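Local coordinates for In2-1 family protein, glutathione transferase lambda3 (Populus trichocarpa, PDB 4PQI) that probably acts as a glutathione-dependent thiol transferase of the plant-specific Lambda class, a monomeric enzyme with a glutathione transferase fold that binds glutathione, at residues A16-A21 and P64-N69. Sequence-based numbering, arbitrary orientation.
With GSH (glutathione), chain B.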
loop_
_atom_site.group_PDB
_atom_site.type_symbol
_atom_site.label_atom_id
_atom_site.label_comp_id
_atom_site.label_asym_id
_atom_site.label_seq_id
_atom_site.Cartn_x
_atom_site.Cartn_y
_atom_site.Cartn_z
ATOM N N ALA A 16 10.967 15.013 1.421
ATOM C CA ALA A 16 12.360 15.186 0.987
ATOM C C ALA A 16 12.605 14.503 -0.360
ATOM O O ALA A 16 11.965 13.497 -0.665
ATOM C CB ALA A 16 13.314 14.623 2.041
ATOM N N PRO A 17 13.536 15.043 -1.171
ATOM C CA PRO A 17 13.838 14.428 -2.471
ATOM C C PRO A 17 14.424 13.029 -2.281
ATOM O O PRO A 17 15.093 12.777 -1.281
ATOM C CB PRO A 17 14.889 15.382 -3.082
ATOM C CG PRO A 17 14.732 16.662 -2.343
ATOM C CD PRO A 17 14.323 16.270 -0.951
ATOM N N PRO A 18 14.142 12.105 -3.206
ATOM C CA PRO A 18 14.727 10.774 -3.016
ATOM C C PRO A 18 16.258 10.805 -3.144
ATOM O O PRO A 18 16.807 11.649 -3.862
ATOM C CB PRO A 18 14.088 9.944 -4.137
ATOM C CG PRO A 18 13.646 10.965 -5.158
ATOM C CD PRO A 18 13.228 12.158 -4.359
ATOM N N LEU A 19 16.927 9.900 -2.435
ATOM C CA LEU A 19 18.387 9.821 -2.429
ATOM C C LEU A 19 18.910 9.029 -3.623
ATOM O O LEU A 19 18.498 7.883 -3.836
ATOM C CB LEU A 19 18.847 9.114 -1.155
ATOM C CG LEU A 19 18.406 9.716 0.179
ATOM C CD1 LEU A 19 18.905 8.844 1.351
ATOM C CD2 LEU A 19 18.904 11.120 0.309
ATOM N N ASP A 20 19.845 9.612 -4.368
ATOM C CA ASP A 20 20.443 8.915 -5.504
ATOM C C ASP A 20 21.681 8.115 -5.113
ATOM O O ASP A 20 22.038 8.031 -3.933
ATOM C CB ASP A 20 20.790 9.894 -6.628
ATOM C CG ASP A 20 21.858 10.907 -6.229
ATOM O OD1 ASP A 20 22.705 10.612 -5.361
ATOM O OD2 ASP A 20 21.858 12.017 -6.798
ATOM N N ALA A 21 22.358 7.571 -6.121
ATOM C CA ALA A 21 23.466 6.651 -5.898
ATOM C C ALA A 21 24.610 7.252 -5.097
ATOM O O ALA A 21 25.328 6.523 -4.436
ATOM C CB ALA A 21 23.979 6.092 -7.217
ATOM N N PRO A 64 13.649 7.981 1.385
ATOM C CA PRO A 64 13.266 7.591 0.021
ATOM C C PRO A 64 14.479 7.436 -0.912
ATOM O O PRO A 64 15.428 8.222 -0.865
ATOM C CB PRO A 64 12.358 8.741 -0.416
ATOM C CG PRO A 64 12.972 9.946 0.269
ATOM C CD PRO A 64 13.407 9.416 1.635
ATOM N N LEU A 65 14.436 6.395 -1.741
ATOM C CA LEU A 65 15.530 6.033 -2.625
ATOM C C LEU A 65 15.057 6.107 -4.057
ATOM O O LEU A 65 13.877 5.910 -4.339
ATOM C CB LEU A 65 15.971 4.582 -2.346
ATOM C CG LEU A 65 16.301 4.237 -0.897
ATOM C CD1 LEU A 65 16.615 2.739 -0.726
ATOM C CD2 LEU A 65 17.466 5.117 -0.425
ATOM N N ILE A 66 15.969 6.398 -4.973
ATOM C CA ILE A 66 15.673 6.226 -6.386
ATOM C C ILE A 66 16.094 4.803 -6.723
ATOM O O ILE A 66 17.284 4.525 -6.821
ATOM C CB ILE A 66 16.479 7.200 -7.260
ATOM C CG1 ILE A 66 16.216 8.649 -6.846
ATOM C CG2 ILE A 66 16.132 6.996 -8.719
ATOM C CD1 ILE A 66 17.136 9.650 -7.555
ATOM N N LEU A 67 15.132 3.899 -6.886
ATOM C CA LEU A 67 15.464 2.481 -7.093
ATOM C C LEU A 67 16.246 2.208 -8.378
ATOM O O LEU A 67 17.107 1.330 -8.401
ATOM C CB LEU A 67 14.213 1.600 -7.030
ATOM C CG LEU A 67 13.534 1.469 -5.660
ATOM C CD1 LEU A 67 12.342 0.531 -5.751
ATOM C CD2 LEU A 67 14.513 0.994 -4.605
ATOM N N GLN A 68 15.965 2.965 -9.441
ATOM C CA GLN A 68 16.709 2.824 -10.700
ATOM C C GLN A 68 18.173 3.268 -10.609
ATOM O O GLN A 68 18.974 2.997 -11.516
ATOM C CB GLN A 68 16.002 3.568 -11.834
ATOM C CG GLN A 68 14.960 2.722 -12.527
ATOM C CD GLN A 68 15.495 1.338 -12.861
ATOM O OE1 GLN A 68 16.484 1.198 -13.588
ATOM N NE2 GLN A 68 14.856 0.308 -12.311
ATOM N N ASN A 69 18.518 3.939 -9.514
ATOM C CA ASN A 69 19.868 4.478 -9.317
ATOM C C ASN A 69 20.119 4.624 -7.813
ATOM O O ASN A 69 20.288 5.729 -7.294
ATOM C CB ASN A 69 19.993 5.833 -10.027
ATOM C CG ASN A 69 21.371 6.451 -9.883
ATOM O OD1 ASN A 69 22.388 5.771 -10.010
ATOM N ND2 ASN A 69 21.409 7.748 -9.601
HETATM N N1 GSH B . 7.178 -8.744 -1.174
HETATM C CA1 GSH B . 7.817 -7.451 -0.978
HETATM C C1 GSH B . 6.996 -6.607 -0.036
HETATM O O11 GSH B . 7.527 -5.829 0.788
HETATM O O12 GSH B . 5.754 -6.687 -0.047
HETATM C CB1 GSH B . 7.990 -6.771 -2.335
HETATM C CG1 GSH B . 8.545 -5.354 -2.228
HETATM C CD1 GSH B . 9.050 -4.935 -3.593
HETATM O OE1 GSH B . 9.092 -5.866 -4.640
HETATM N N2 GSH B . 9.438 -3.680 -3.799
HETATM C CA2 GSH B . 9.949 -3.320 -5.113
HETATM C C2 GSH B . 11.450 -3.270 -5.118
HETATM O O2 GSH B . 12.155 -2.869 -3.972
HETATM C CB2 GSH B . 9.392 -1.965 -5.540
HETATM S SG2 GSH B . 7.756 -2.110 -6.295
HETATM N N3 GSH B . 12.071 -3.601 -6.238
HETATM C CA3 GSH B . 13.429 -3.157 -6.485
HETATM C C3 GSH B . 14.330 -4.350 -6.685
HETATM O O31 GSH B . 15.564 -4.195 -6.864
HETATM O O32 GSH B . 13.843 -5.508 -6.669
#
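The carbonyl oxygen P64 O accepts a hydrogen bond from L19 N at 2.7 Å, with a nearly straight N-H...O angle of 175°. The same oxygen has P18 CA beside it at 3.4 Å, a CA-H...O contact, and CB and CG of L19 also lie close to it. The return bond runs from I66 N to L19 O over 3.1 Å; here the donor stands above the carbonyl plane, 38° out of it. Both bonds use the backbone of L19 and flank L65, and 16-21 runs in the same direction as 64-69, since P18, L19 and D20 pair in order with P64, L65 and I66: a single parallel bridge. Side chains pack on both faces of it. I66 CG1, anti to its own carbonyl carbon (chi1 -57°), lies against P18 CB at 3.7 Å, and CD1 carries on to D20 CB; on the other face L19 CB meets L65 CD2 more loosely, 4.3 Å apart, where W73 of helix 73-78 touches both leucines. Beyond the bridge a backbone hydrogen bond from N69 N to I66 O closes a turn that brings N69 back to A21; with CG anti to its backbone N, its OD1 lies 3.2 Å from A21 CB, a van der Waals contact and not a hydrogen bond, while the carboxylate of D20 is engaged by T22. At the other end, A16 O is hydrogen-bonded to Y39 OH, and the P64 side chain touches the same residue. The N-terminal extension thus lies along the continuation of edge strand 60-64 of the thioredoxin-like domain, where the loop toward helix 73-78 brings L67 into the glutathione pocket.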